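Local atomic coordinates of alginate lyase, family PL7 (Zobellia galactanivorans, PDB entry 4BE3), a protein that cleaves alginate as an exolytic lyase of polysaccharide lyase family 7, presumably by beta-elimination, probably acting on both mannuronate and guluronate stretches. Residues 139-144 with 247-252; 196-201 with 214-219; 5-10 with 43-48; 83-88 with 300-305. One frame throughout, in Å; residues are numbered along the deposited sequence.

Contact 1: residues 139-144 with 247-252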
loop_
_atom_site.group_PDB
_atom_site.type_symbol
_atom_site.label_atom_id
_atom_site.label_comp_id
_atom_site.label_asym_id
_atom_site.label_seq_id
_atom_site.Cartn_x
_atom_site.Cartn_y
_atom_site.Cartn_z
ATOM N N ASN A 139 -8.526 -5.291 21.277
ATOM C CA ASN A 139 -7.916 -4.215 22.119
ATOM C C ASN A 139 -7.331 -3.139 21.155
ATOM O O ASN A 139 -6.767 -3.520 20.083
ATOM C CB ASN A 139 -6.690 -4.766 22.811
ATOM C CG ASN A 139 -7.092 -5.569 24.049
ATOM O OD1 ASN A 139 -8.247 -5.978 24.138
ATOM N ND2 ASN A 139 -6.081 -5.838 24.985
ATOM N N TYR A 140 -7.463 -1.886 21.556
ATOM C CA TYR A 140 -6.822 -0.758 20.818
ATOM C C TYR A 140 -5.705 -0.329 21.742
ATOM O O TYR A 140 -6.000 -0.030 22.942
ATOM C CB TYR A 140 -7.880 0.365 20.716
ATOM C CG TYR A 140 -7.217 1.624 20.149
ATOM C CD1 TYR A 140 -7.002 1.706 18.746
ATOM C CD2 TYR A 140 -6.834 2.683 21.016
ATOM C CE1 TYR A 140 -6.432 2.852 18.200
ATOM C CE2 TYR A 140 -6.228 3.851 20.487
ATOM C CZ TYR A 140 -6.030 3.861 19.050
ATOM O OH TYR A 140 -5.403 5.039 18.525
ATOM N N GLU A 141 -4.438 -0.204 21.270
ATOM C CA GLU A 141 -3.415 0.310 22.168
ATOM C C GLU A 141 -3.131 1.756 21.800
ATOM O O GLU A 141 -3.034 2.104 20.568
ATOM C CB GLU A 141 -2.200 -0.552 21.925
ATOM C CG GLU A 141 -1.002 -0.002 22.752
ATOM C CD GLU A 141 0.140 -1.012 22.663
ATOM O OE1 GLU A 141 0.452 -1.639 21.582
ATOM O OE2 GLU A 141 0.794 -1.190 23.739
ATOM N N ILE A 142 -3.029 2.678 22.782
ATOM C CA ILE A 142 -2.805 4.071 22.396
ATOM C C ILE A 142 -1.437 4.264 21.783
ATOM O O ILE A 142 -0.474 3.606 22.108
ATOM C CB ILE A 142 -3.017 5.052 23.610
ATOM C CG1 ILE A 142 -2.187 4.566 24.804
ATOM C CG2 ILE A 142 -4.512 5.145 23.990
ATOM C CD1 ILE A 142 -1.947 5.745 25.851
ATOM N N ASN A 143 -1.374 5.197 20.795
ATOM C CA ASN A 143 -0.055 5.589 20.340
ATOM C C ASN A 143 0.482 6.718 21.253
ATOM O O ASN A 143 0.219 7.902 21.008
ATOM C CB ASN A 143 -0.199 6.104 18.883
ATOM C CG ASN A 143 1.184 6.164 18.178
ATOM O OD1 ASN A 143 1.326 6.648 17.019
ATOM N ND2 ASN A 143 2.156 5.599 18.807
ATOM N N THR A 144 1.084 6.285 22.365
ATOM C CA THR A 144 1.308 7.149 23.531
ATOM C C THR A 144 2.042 8.433 23.134
ATOM O O THR A 144 2.982 8.372 22.349
ATOM C CB THR A 144 2.236 6.389 24.491
ATOM O OG1 THR A 144 1.768 5.036 24.583
ATOM C CG2 THR A 144 2.192 7.022 25.964
ATOM N N ASN A 247 -3.087 12.889 16.988
ATOM C CA ASN A 247 -3.419 12.298 15.662
ATOM C C ASN A 247 -3.245 10.809 15.623
ATOM O O ASN A 247 -3.174 10.174 14.517
ATOM C CB ASN A 247 -2.599 12.911 14.551
ATOM C CG ASN A 247 -2.896 14.432 14.401
ATOM O OD1 ASN A 247 -1.959 15.195 14.280
ATOM N ND2 ASN A 247 -4.193 14.861 14.474
ATOM N N ALA A 248 -3.226 10.220 16.841
ATOM C CA ALA A 248 -3.183 8.756 16.964
ATOM C C ALA A 248 -2.156 8.127 16.001
ATOM O O ALA A 248 -0.936 8.315 16.151
ATOM C CB ALA A 248 -4.598 8.124 16.770
ATOM N N TYR A 249 -2.601 7.239 15.083
ATOM C CA TYR A 249 -1.610 6.516 14.294
ATOM C C TYR A 249 -1.531 7.211 12.860
ATOM O O TYR A 249 -1.086 6.544 11.937
ATOM C CB TYR A 249 -2.118 5.090 14.070
ATOM C CG TYR A 249 -1.892 4.257 15.362
ATOM C CD1 TYR A 249 -0.610 3.717 15.601
ATOM C CD2 TYR A 249 -2.870 4.142 16.347
ATOM C CE1 TYR A 249 -0.342 2.952 16.713
ATOM C CE2 TYR A 249 -2.611 3.338 17.487
ATOM C CZ TYR A 249 -1.398 2.783 17.641
ATOM O OH TYR A 249 -1.051 2.023 18.738
ATOM N N ALA A 250 -2.163 8.405 12.707
ATOM C CA ALA A 250 -2.020 9.123 11.330
ATOM C C ALA A 250 -0.570 9.063 10.821
ATOM O O ALA A 250 0.376 9.354 11.597
ATOM C CB ALA A 250 -2.472 10.541 11.481
ATOM N N GLY A 251 -0.371 8.534 9.586
ATOM C CA GLY A 251 0.916 8.575 8.933
ATOM C C GLY A 251 1.925 7.580 9.475
ATOM O O GLY A 251 3.097 7.559 9.100
ATOM N N GLU A 252 1.503 6.749 10.411
ATOM C CA GLU A 252 2.448 5.769 11.006
ATOM C C GLU A 252 2.393 4.469 10.231
ATOM O O GLU A 252 1.282 3.790 10.066
ATOM C CB GLU A 252 2.137 5.492 12.541
ATOM C CG GLU A 252 3.482 5.063 13.159
ATOM C CD GLU A 252 3.423 5.100 14.626
ATOM O OE1 GLU A 252 2.894 4.046 15.192
ATOM O OE2 GLU A 252 3.796 6.140 15.221
#
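A buried loop-to-strand contact of the beta-jelly roll brings Y249 onto Y140 and E141 at the end of strand 133-141 and onto N143 just beyond it. The loop folds as a type II' turn over N247-A250 running into a type II turn over Y249-E252, then leads to strand 254-258, which carries Y255 and K257 of the tartrate pocket. With its CG anti to the carbonyl carbon (chi1 -78°), Y249 extends its ring toward the strand. Its hydroxyl donates to E141 O at 2.7 Å, coming in from above the carbonyl plane. One ring face is occupied by N143, whose CB sits 3.7 Å above the plane, over the centre, and whose amide is stacked almost parallel to the ring. Y140 approaches obliquely with its ring plane at 89° to that of Y249; its own hydroxyl is bonded to E244. A phenylalanine in place of Y249 would probably keep the ring packing but leave E141 O without this donor, the strand end losing a tie to the loop. A248 CB rests 3.6 Å from Y140 OH, and Y140 OH lies 3.4 Å from Y249 CE2.

Contact 2: residues 196-201 with 214-219; sequences GIMYLT and KNLLKS
The open end of the beta hairpin formed by strands 197-203 and 210-215 is held here, with G196 and L216 meeting where the strands part. M198 and K214 form an antiparallel hydrogen-bonded pair, M198 N donating to K214 O at 2.8 Å and K214 N to M198 O at 2.7 Å. A further bond runs from L216 N to G196 O at 2.8 Å and carries the ladder one step past the strand. G196 has a positive phi (87°), and a CB there would run into L217 CD1; instead L217 CG packs 3.7 Å from G196 CA. Across the I197-N215 pair, I197 CG1 meets N215 CG obliquely. The carboxamide of N215, its CG anti to the backbone N (chi1 -171°), turns its OD1 back to accept from L217 N at 2.7 Å, an Asx turn. On the other face M198 CB lies 4.0 Å from L216 CG, while the bend of the M198 chain at chi3 brings CE to 3.9 Å from K214 CB. The K214 chain, bent at chi2, leads its end away to a cation-pi contact with Y140. This is an antiparallel hairpin at a sheet edge, with M198 and L216 turned to strand 133-141 of the other sheet, as in the two-sheet jelly roll of PL7 lyases.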
loop_
_atom_site.group_PDB
_atom_site.type_symbol
_atom_site.label_atom_id
_atom_site.label_comp_id
_atom_site.label_asym_id
_atom_site.label_seq_id
_atom_site.Cartn_x
_atom_site.Cartn_y
_atom_site.Cartn_z
ATOM N N GLY A 196 -8.154 5.821 6.851
ATOM C CA GLY A 196 -7.721 6.098 8.204
ATOM C C GLY A 196 -8.749 5.639 9.259
ATOM O O GLY A 196 -8.482 5.849 10.451
ATOM N N ILE A 197 -9.886 5.128 8.817
ATOM C CA ILE A 197 -10.938 4.684 9.776
ATOM C C ILE A 197 -11.021 3.160 9.728
ATOM O O ILE A 197 -11.110 2.548 8.688
ATOM C CB ILE A 197 -12.298 5.364 9.510
ATOM C CG1 ILE A 197 -12.144 6.968 9.618
ATOM C CG2 ILE A 197 -13.308 4.803 10.504
ATOM C CD1 ILE A 197 -13.475 7.606 9.299
ATOM N N MET A 198 -10.951 2.497 10.906
ATOM C CA MET A 198 -10.903 1.066 10.981
ATOM C C MET A 198 -12.360 0.604 11.239
ATOM O O MET A 198 -12.948 0.985 12.268
ATOM C CB MET A 198 -10.006 0.661 12.233
ATOM C CG MET A 198 -10.052 -0.885 12.408
ATOM S SD MET A 198 -8.667 -1.305 13.553
ATOM C CE MET A 198 -9.229 -0.550 15.173
ATOM N N TYR A 199 -12.917 -0.176 10.324
ATOM C CA TYR A 199 -14.234 -0.720 10.419
ATOM C C TYR A 199 -14.050 -2.233 10.655
ATOM O O TYR A 199 -13.447 -3.002 9.814
ATOM C CB TYR A 199 -14.958 -0.562 9.051
ATOM C CG TYR A 199 -15.119 0.878 8.686
ATOM C CD1 TYR A 199 -16.159 1.641 9.243
ATOM C CD2 TYR A 199 -14.218 1.480 7.817
ATOM C CE1 TYR A 199 -16.343 3.032 8.930
ATOM C CE2 TYR A 199 -14.362 2.870 7.467
ATOM C CZ TYR A 199 -15.434 3.605 8.038
ATOM O OH TYR A 199 -15.548 4.908 7.746
ATOM N N LEU A 200 -14.560 -2.763 11.798
ATOM C CA LEU A 200 -14.436 -4.162 12.109
ATOM C C LEU A 200 -15.746 -4.874 11.955
ATOM O O LEU A 200 -16.809 -4.261 12.240
ATOM C CB LEU A 200 -13.974 -4.299 13.631
ATOM C CG LEU A 200 -12.750 -3.466 13.927
ATOM C CD1 LEU A 200 -12.501 -3.730 15.522
ATOM C CD2 LEU A 200 -11.545 -4.025 13.144
ATOM N N THR A 201 -15.627 -6.134 11.474
ATOM C CA THR A 201 -16.879 -6.949 11.436
ATOM C C THR A 201 -16.509 -8.264 11.996
ATOM O O THR A 201 -15.557 -8.939 11.486
ATOM C CB THR A 201 -17.391 -7.111 9.993
ATOM O OG1 THR A 201 -17.539 -5.782 9.437
ATOM C CG2 THR A 201 -18.813 -7.853 9.906
ATOM N N LYS A 214 -13.544 2.613 14.402
ATOM C CA LYS A 214 -12.567 3.332 15.262
ATOM C C LYS A 214 -11.667 4.197 14.354
ATOM O O LYS A 214 -10.979 3.651 13.481
ATOM C CB LYS A 214 -11.721 2.270 15.986
ATOM C CG LYS A 214 -10.548 2.827 16.822
ATOM C CD LYS A 214 -11.002 3.624 18.018
ATOM C CE LYS A 214 -9.804 4.192 18.847
ATOM N NZ LYS A 214 -10.293 5.112 19.963
ATOM N N ASN A 215 -11.676 5.533 14.564
ATOM C CA ASN A 215 -10.861 6.406 13.727
ATOM C C ASN A 215 -9.415 6.282 14.165
ATOM O O ASN A 215 -9.099 6.484 15.331
ATOM C CB ASN A 215 -11.363 7.798 14.000
ATOM C CG ASN A 215 -10.754 8.794 13.046
ATOM O OD1 ASN A 215 -9.613 8.685 12.649
ATOM N ND2 ASN A 215 -11.535 9.811 12.712
ATOM N N LEU A 216 -8.509 5.911 13.258
ATOM C CA LEU A 216 -7.090 5.808 13.651
ATOM C C LEU A 216 -6.250 7.092 13.413
ATOM O O LEU A 216 -5.055 7.100 13.755
ATOM C CB LEU A 216 -6.452 4.727 12.818
ATOM C CG LEU A 216 -7.125 3.313 12.880
ATOM C CD1 LEU A 216 -6.281 2.299 12.056
ATOM C CD2 LEU A 216 -7.072 2.909 14.457
ATOM N N LEU A 217 -6.969 8.165 12.968
ATOM C CA LEU A 217 -6.309 9.439 12.680
ATOM C C LEU A 217 -6.556 10.503 13.720
ATOM O O LEU A 217 -5.897 11.542 13.651
ATOM C CB LEU A 217 -6.835 10.017 11.331
ATOM C CG LEU A 217 -6.771 9.086 10.087
ATOM C CD1 LEU A 217 -7.226 9.856 8.799
ATOM C CD2 LEU A 217 -5.369 8.528 9.868
ATOM N N LYS A 218 -7.552 10.295 14.605
ATOM C CA LYS A 218 -7.907 11.382 15.581
ATOM C C LYS A 218 -8.137 10.607 16.903
ATOM O O LYS A 218 -9.031 9.760 17.016
ATOM C CB LYS A 218 -9.186 12.133 15.187
ATOM C CG LYS A 218 -8.938 13.107 14.042
ATOM C CD LYS A 218 -10.242 13.426 13.325
ATOM C CE LYS A 218 -10.042 14.776 12.645
ATOM N NZ LYS A 218 -11.301 15.552 12.508
ATOM N N SER A 219 -7.335 10.928 17.884
ATOM C CA SER A 219 -7.431 10.175 19.146
ATOM C C SER A 219 -8.668 10.620 19.979
ATOM O O SER A 219 -8.963 11.803 20.042
ATOM C CB SER A 219 -6.191 10.538 19.953
ATOM O OG SER A 219 -6.305 9.934 21.230
#

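Contact 3: residues 5-10 with 43-48; sequences SELIPQ and ETDWVV
L7 of the N-terminal loop presses its branched end onto D45 and V47, two residues on the same face of strand 44-52. Its CG lies anti to the carbonyl carbon (chi1 -57°) and CD1 continues the extended line (chi2 179°), which sets that methyl on the strand between D45 and V47. There CD1 stands 3.5 Å from D45 CB and 3.6 Å from the backbone N of W46, and also touches V47 CG2 at 3.8 Å. L7 CD2 completes the grip at 3.6 Å from D45 CB, so both branches of the leucine straddle the aspartate methylene, and the two side chains cross at about a right angle. The carboxylate of D45 is occupied elsewhere, by a hydrogen bond to H40 and a salt bridge to K2, and its CB serves the apolar contact. I8 shares the chi1 of its neighbour, with CG1 anti to the carbonyl carbon; its CD1 comes 3.8 Å from V47 CG2, again nearly at a right angle. V47 CG2 is thus the one methyl that both residues meet, CG1 being turned aside, anti to the backbone N. V38 of strand 36-41 also backs L7. Together these contacts lay an irregular N-terminal segment over the outer strands of one sheet of the jelly-roll sandwich.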
loop_
_atom_site.group_PDB
_atom_site.type_symbol
_atom_site.label_atom_id
_atom_site.label_comp_id
_atom_site.label_asym_id
_atom_site.label_seq_id
_atom_site.Cartn_x
_atom_site.Cartn_y
_atom_site.Cartn_z
ATOM N N SER A 5 0.654 -22.920 1.671
ATOM C CA SER A 5 0.509 -22.040 0.513
ATOM C C SER A 5 -0.537 -22.621 -0.431
ATOM O O SER A 5 -1.036 -21.866 -1.251
ATOM C CB SER A 5 1.822 -21.868 -0.259
ATOM O OG SER A 5 2.444 -23.173 -0.460
ATOM N N GLU A 6 -0.827 -23.915 -0.306
ATOM C CA GLU A 6 -1.861 -24.464 -1.200
ATOM C C GLU A 6 -3.248 -23.998 -0.805
ATOM O O GLU A 6 -4.176 -24.160 -1.564
ATOM C CB GLU A 6 -1.853 -25.975 -1.158
ATOM C CG GLU A 6 -0.511 -26.543 -1.732
ATOM C CD GLU A 6 -0.396 -28.059 -1.665
ATOM O OE1 GLU A 6 -1.324 -28.770 -2.150
ATOM O OE2 GLU A 6 0.641 -28.545 -1.070
ATOM N N LEU A 7 -3.362 -23.501 0.465
ATOM C CA LEU A 7 -4.717 -22.989 0.991
ATOM C C LEU A 7 -4.832 -21.480 1.019
ATOM O O LEU A 7 -5.880 -20.980 1.133
ATOM C CB LEU A 7 -4.901 -23.539 2.417
ATOM C CG LEU A 7 -4.854 -25.019 2.639
ATOM C CD1 LEU A 7 -5.022 -25.529 4.115
ATOM C CD2 LEU A 7 -5.821 -25.665 1.670
ATOM N N ILE A 8 -3.731 -20.766 0.866
ATOM C CA ILE A 8 -3.699 -19.331 0.948
ATOM C C ILE A 8 -2.939 -18.816 -0.289
ATOM O O ILE A 8 -1.705 -18.707 -0.323
ATOM C CB ILE A 8 -2.939 -18.877 2.234
ATOM C CG1 ILE A 8 -3.675 -19.429 3.489
ATOM C CG2 ILE A 8 -2.858 -17.301 2.328
ATOM C CD1 ILE A 8 -2.865 -19.030 4.737
ATOM N N PRO A 9 -3.674 -18.346 -1.219
ATOM C CA PRO A 9 -3.075 -17.962 -2.495
ATOM C C PRO A 9 -2.202 -16.760 -2.393
ATOM O O PRO A 9 -1.381 -16.537 -3.292
ATOM C CB PRO A 9 -4.279 -17.629 -3.336
ATOM C CG PRO A 9 -5.479 -18.135 -2.682
ATOM C CD PRO A 9 -5.135 -18.535 -1.263
ATOM N N GLN A 10 -2.401 -15.908 -1.362
ATOM C CA GLN A 10 -1.498 -14.817 -1.182
ATOM C C GLN A 10 -0.403 -15.145 -0.221
ATOM O O GLN A 10 0.178 -14.220 0.379
ATOM C CB GLN A 10 -2.337 -13.648 -0.540
ATOM C CG GLN A 10 -3.353 -13.146 -1.619
ATOM C CD GLN A 10 -4.290 -12.149 -0.895
ATOM O OE1 GLN A 10 -4.673 -12.399 0.256
ATOM N NE2 GLN A 10 -4.675 -11.138 -1.553
ATOM N N GLU A 43 -14.257 -32.466 5.333
ATOM C CA GLU A 43 -14.049 -32.012 3.971
ATOM C C GLU A 43 -13.291 -30.709 3.820
ATOM O O GLU A 43 -13.305 -30.196 2.734
ATOM C CB GLU A 43 -15.378 -31.884 3.237
ATOM C CG GLU A 43 -16.106 -33.218 3.011
ATOM C CD GLU A 43 -16.880 -33.662 4.249
ATOM O OE1 GLU A 43 -17.609 -32.837 4.853
ATOM O OE2 GLU A 43 -16.750 -34.845 4.640
ATOM N N THR A 44 -12.631 -30.195 4.878
ATOM C CA THR A 44 -11.872 -28.917 4.815
ATOM C C THR A 44 -10.398 -29.086 5.233
ATOM O O THR A 44 -10.077 -29.804 6.149
ATOM C CB THR A 44 -12.512 -27.897 5.798
ATOM O OG1 THR A 44 -13.901 -27.885 5.548
ATOM C CG2 THR A 44 -11.960 -26.418 5.679
ATOM N N ASP A 45 -9.514 -28.363 4.541
ATOM C CA ASP A 45 -8.114 -28.283 4.944
ATOM C C ASP A 45 -7.933 -26.943 5.753
ATOM O O ASP A 45 -8.549 -25.930 5.369
ATOM C CB ASP A 45 -7.282 -28.231 3.706
ATOM C CG ASP A 45 -7.311 -29.627 2.963
ATOM O OD1 ASP A 45 -7.140 -30.643 3.650
ATOM O OD2 ASP A 45 -7.493 -29.622 1.757
ATOM N N TRP A 46 -7.034 -26.944 6.740
ATOM C CA TRP A 46 -6.864 -25.743 7.590
ATOM C C TRP A 46 -5.385 -25.498 7.715
ATOM O O TRP A 46 -4.608 -26.444 7.772
ATOM C CB TRP A 46 -7.435 -26.075 9.065
ATOM C CG TRP A 46 -8.891 -26.340 9.097
ATOM C CD1 TRP A 46 -9.557 -27.559 8.875
ATOM C CD2 TRP A 46 -9.954 -25.375 9.414
ATOM N NE1 TRP A 46 -10.940 -27.370 8.918
ATOM C CE2 TRP A 46 -11.238 -26.104 9.273
ATOM C CE3 TRP A 46 -9.963 -24.037 9.812
ATOM C CZ2 TRP A 46 -12.479 -25.479 9.478
ATOM C CZ3 TRP A 46 -11.215 -23.405 10.031
ATOM C CH2 TRP A 46 -12.434 -24.126 9.893
ATOM N N VAL A 47 -4.994 -24.232 7.822
ATOM C CA VAL A 47 -3.673 -23.896 8.082
ATOM C C VAL A 47 -3.570 -23.783 9.630
ATOM O O VAL A 47 -4.382 -22.981 10.209
ATOM C CB VAL A 47 -3.368 -22.513 7.500
ATOM C CG1 VAL A 47 -1.966 -22.132 7.889
ATOM C CG2 VAL A 47 -3.578 -22.546 5.930
ATOM N N VAL A 48 -2.651 -24.541 10.219
ATOM C CA VAL A 48 -2.558 -24.570 11.665
ATOM C C VAL A 48 -1.451 -23.674 12.059
ATOM O O VAL A 48 -0.347 -23.813 11.520
ATOM C CB VAL A 48 -2.272 -25.994 12.162
ATOM C CG1 VAL A 48 -2.051 -26.080 13.706
ATOM C CG2 VAL A 48 -3.396 -26.969 11.820
#

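Contact 4: residues 83-88 with 300-305; sequences NATLKV and FKEATL
Strands 83-88 and 302-305 run antiparallel, their axes 4.6 Å apart at closest approach and their directions 168° from each other. N83 and T304 form a hydrogen-bonded pair, with N83 N reaching T304 O at 2.9 Å and T304 N returning to N83 O. T85 N donates to E302 O, and at T85 O the ladder slips by one residue: K301 N binds it at 2.8 Å while E302 N keeps a weak bond, so two residues, K301 and E302, stand opposite the single T85, a classic beta bulge. After this slip L86 pairs with F300. On the buried face the F300 ring, with its CG anti to the carbonyl carbon, takes L86 CB over one face, offset toward the rim, at 3.7 Å from F300 CD2; A84 CB lies at the ring edge, 3.9 Å from F300 CE2. L86 places its CG between its own N and carbonyl carbon (chi1 62°), and the two side chains point the same way. An alanine in place of F300 would probably open a gap beside A84 and L86 and toward L258 and F49, which also meet the ring. The other face is polar. T304 OG1 donates to E302 OE2 at 2.9 Å, on the anti lone pair of the carboxylate, while a water 2.7 Å from T85 OG1 donates weakly to E302 OE1; T85 OG1 is bonded to S188 as well. An antiparallel sheet with A84, F300 and A303 packed inward on L258 of the opposite sheet, and polar residues outward, fits the jelly-roll beta-sandwich.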
loop_
_atom_site.group_PDB
_atom_site.type_symbol
_atom_site.label_atom_id
_atom_site.label_comp_id
_atom_site.label_asym_id
_atom_site.label_seq_id
_atom_site.Cartn_x
_atom_site.Cartn_y
_atom_site.Cartn_z
ATOM N N ASN A 83 -9.277 -10.267 5.883
ATOM C CA ASN A 83 -10.389 -11.154 6.219
ATOM C C ASN A 83 -9.879 -12.480 6.654
ATOM O O ASN A 83 -9.034 -13.098 5.958
ATOM C CB ASN A 83 -11.230 -11.414 4.901
ATOM C CG ASN A 83 -12.196 -10.265 4.615
ATOM O OD1 ASN A 83 -13.312 -10.234 5.193
ATOM N ND2 ASN A 83 -11.765 -9.288 3.975
ATOM N N ALA A 84 -10.396 -13.022 7.791
ATOM C CA ALA A 84 -10.018 -14.296 8.195
ATOM C C ALA A 84 -11.209 -15.152 8.658
ATOM O O ALA A 84 -12.175 -14.643 9.150
ATOM C CB ALA A 84 -9.029 -14.229 9.378
ATOM N N THR A 85 -11.158 -16.452 8.440
ATOM C CA THR A 85 -12.148 -17.369 9.050
ATOM C C THR A 85 -11.338 -18.403 9.737
ATOM O O THR A 85 -10.419 -19.020 9.136
ATOM C CB THR A 85 -13.031 -18.020 7.943
ATOM O OG1 THR A 85 -13.821 -16.942 7.353
ATOM C CG2 THR A 85 -13.952 -18.982 8.555
ATOM N N LEU A 86 -11.693 -18.732 10.983
ATOM C CA LEU A 86 -10.738 -19.543 11.786
ATOM C C LEU A 86 -11.493 -20.250 12.927
ATOM O O LEU A 86 -12.677 -19.963 13.101
ATOM C CB LEU A 86 -9.670 -18.587 12.444
ATOM C CG LEU A 86 -10.308 -17.546 13.455
ATOM C CD1 LEU A 86 -9.260 -17.310 14.547
ATOM C CD2 LEU A 86 -10.559 -16.206 12.741
ATOM N N LYS A 87 -10.837 -21.160 13.649
ATOM C CA LYS A 87 -11.378 -21.659 14.930
ATOM C C LYS A 87 -10.198 -21.813 15.790
ATOM O O LYS A 87 -9.104 -22.212 15.329
ATOM C CB LYS A 87 -12.225 -22.906 14.742
ATOM C CG LYS A 87 -11.493 -24.038 14.009
ATOM C CD LYS A 87 -12.522 -25.090 13.599
ATOM C CE LYS A 87 -11.736 -26.316 13.061
ATOM N NZ LYS A 87 -12.832 -27.283 12.718
ATOM N N VAL A 88 -10.350 -21.464 17.093
ATOM C CA VAL A 88 -9.297 -21.672 18.024
ATOM C C VAL A 88 -9.475 -23.036 18.562
ATOM O O VAL A 88 -10.566 -23.396 19.006
ATOM C CB VAL A 88 -9.353 -20.590 19.157
ATOM C CG1 VAL A 88 -8.282 -20.861 20.226
ATOM C CG2 VAL A 88 -9.150 -19.179 18.528
ATOM N N PHE A 300 -6.863 -21.789 10.476
ATOM C CA PHE A 300 -7.530 -20.824 9.642
ATOM C C PHE A 300 -7.942 -21.498 8.391
ATOM O O PHE A 300 -7.134 -22.315 7.815
ATOM C CB PHE A 300 -6.543 -19.705 9.222
ATOM C CG PHE A 300 -6.257 -18.713 10.330
ATOM C CD1 PHE A 300 -5.394 -19.081 11.355
ATOM C CD2 PHE A 300 -6.909 -17.464 10.268
ATOM C CE1 PHE A 300 -5.103 -18.157 12.351
ATOM C CE2 PHE A 300 -6.619 -16.534 11.336
ATOM C CZ PHE A 300 -5.792 -16.955 12.364
ATOM N N LYS A 301 -9.114 -21.179 7.904
ATOM C CA LYS A 301 -9.381 -21.761 6.549
ATOM C C LYS A 301 -9.401 -20.656 5.486
ATOM O O LYS A 301 -9.492 -20.909 4.278
ATOM C CB LYS A 301 -10.687 -22.514 6.561
ATOM C CG LYS A 301 -11.861 -21.686 6.782
ATOM C CD LYS A 301 -12.919 -22.705 6.461
ATOM C CE LYS A 301 -14.203 -22.099 6.011
ATOM N NZ LYS A 301 -15.263 -23.102 6.370
ATOM N N GLU A 302 -9.396 -19.421 5.905
ATOM C CA GLU A 302 -9.324 -18.355 4.882
ATOM C C GLU A 302 -8.530 -17.237 5.527
ATOM O O GLU A 302 -8.666 -16.967 6.793
ATOM C CB GLU A 302 -10.713 -17.854 4.594
ATOM C CG GLU A 302 -10.536 -16.418 3.978
ATOM C CD GLU A 302 -11.701 -15.845 3.133
ATOM O OE1 GLU A 302 -12.854 -16.078 3.480
ATOM O OE2 GLU A 302 -11.453 -15.084 2.112
ATOM N N ALA A 303 -7.597 -16.617 4.767
ATOM C CA ALA A 303 -6.819 -15.425 5.246
ATOM C C ALA A 303 -6.620 -14.648 3.926
ATOM O O ALA A 303 -5.850 -15.105 3.031
ATOM C CB ALA A 303 -5.501 -15.857 5.825
ATOM N N THR A 304 -7.254 -13.502 3.785
ATOM C CA THR A 304 -7.162 -12.713 2.533
ATOM C C THR A 304 -6.782 -11.314 2.856
ATOM O O THR A 304 -7.507 -10.681 3.654
ATOM C CB THR A 304 -8.575 -12.732 1.876
ATOM O OG1 THR A 304 -8.798 -14.141 1.645
ATOM C CG2 THR A 304 -8.630 -12.040 0.472
ATOM N N LEU A 305 -5.842 -10.751 2.086
ATOM C CA LEU A 305 -5.502 -9.323 2.157
ATOM C C LEU A 305 -6.141 -8.599 1.025
ATOM O O LEU A 305 -6.151 -9.150 -0.109
ATOM C CB LEU A 305 -3.964 -9.171 2.102
ATOM C CG LEU A 305 -3.250 -9.857 3.269
ATOM C CD1 LEU A 305 -1.766 -10.072 3.018
ATOM C CD2 LEU A 305 -3.391 -8.788 4.511
HETATM O O HOH W 1 -12.865 -14.798 5.957
#

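Contacts 2, 3 and 4 reach the same seven-stranded sheet, contact 4 inside it, contact 2 at its edge strand 210-215 and contact 3 near the opposite edge, whereas contact 1 ties a loop to the other sheet. Contacts 2 and 4 rest on backbone ladders, contact 3 on apolar side chains with no ladder, and contact 1 on a ring stacked on an asparagine amide plus one hydroxyl bond. Every touching residue of contact 1 is buried; contact 3 is mostly buried, with L7 and D45 partly exposed; 2 and 4 have one buried and one more open face. Contacts 1 and 2 meet through Y249 N and L216 O, 3 and 4 through V47 O with F300 N.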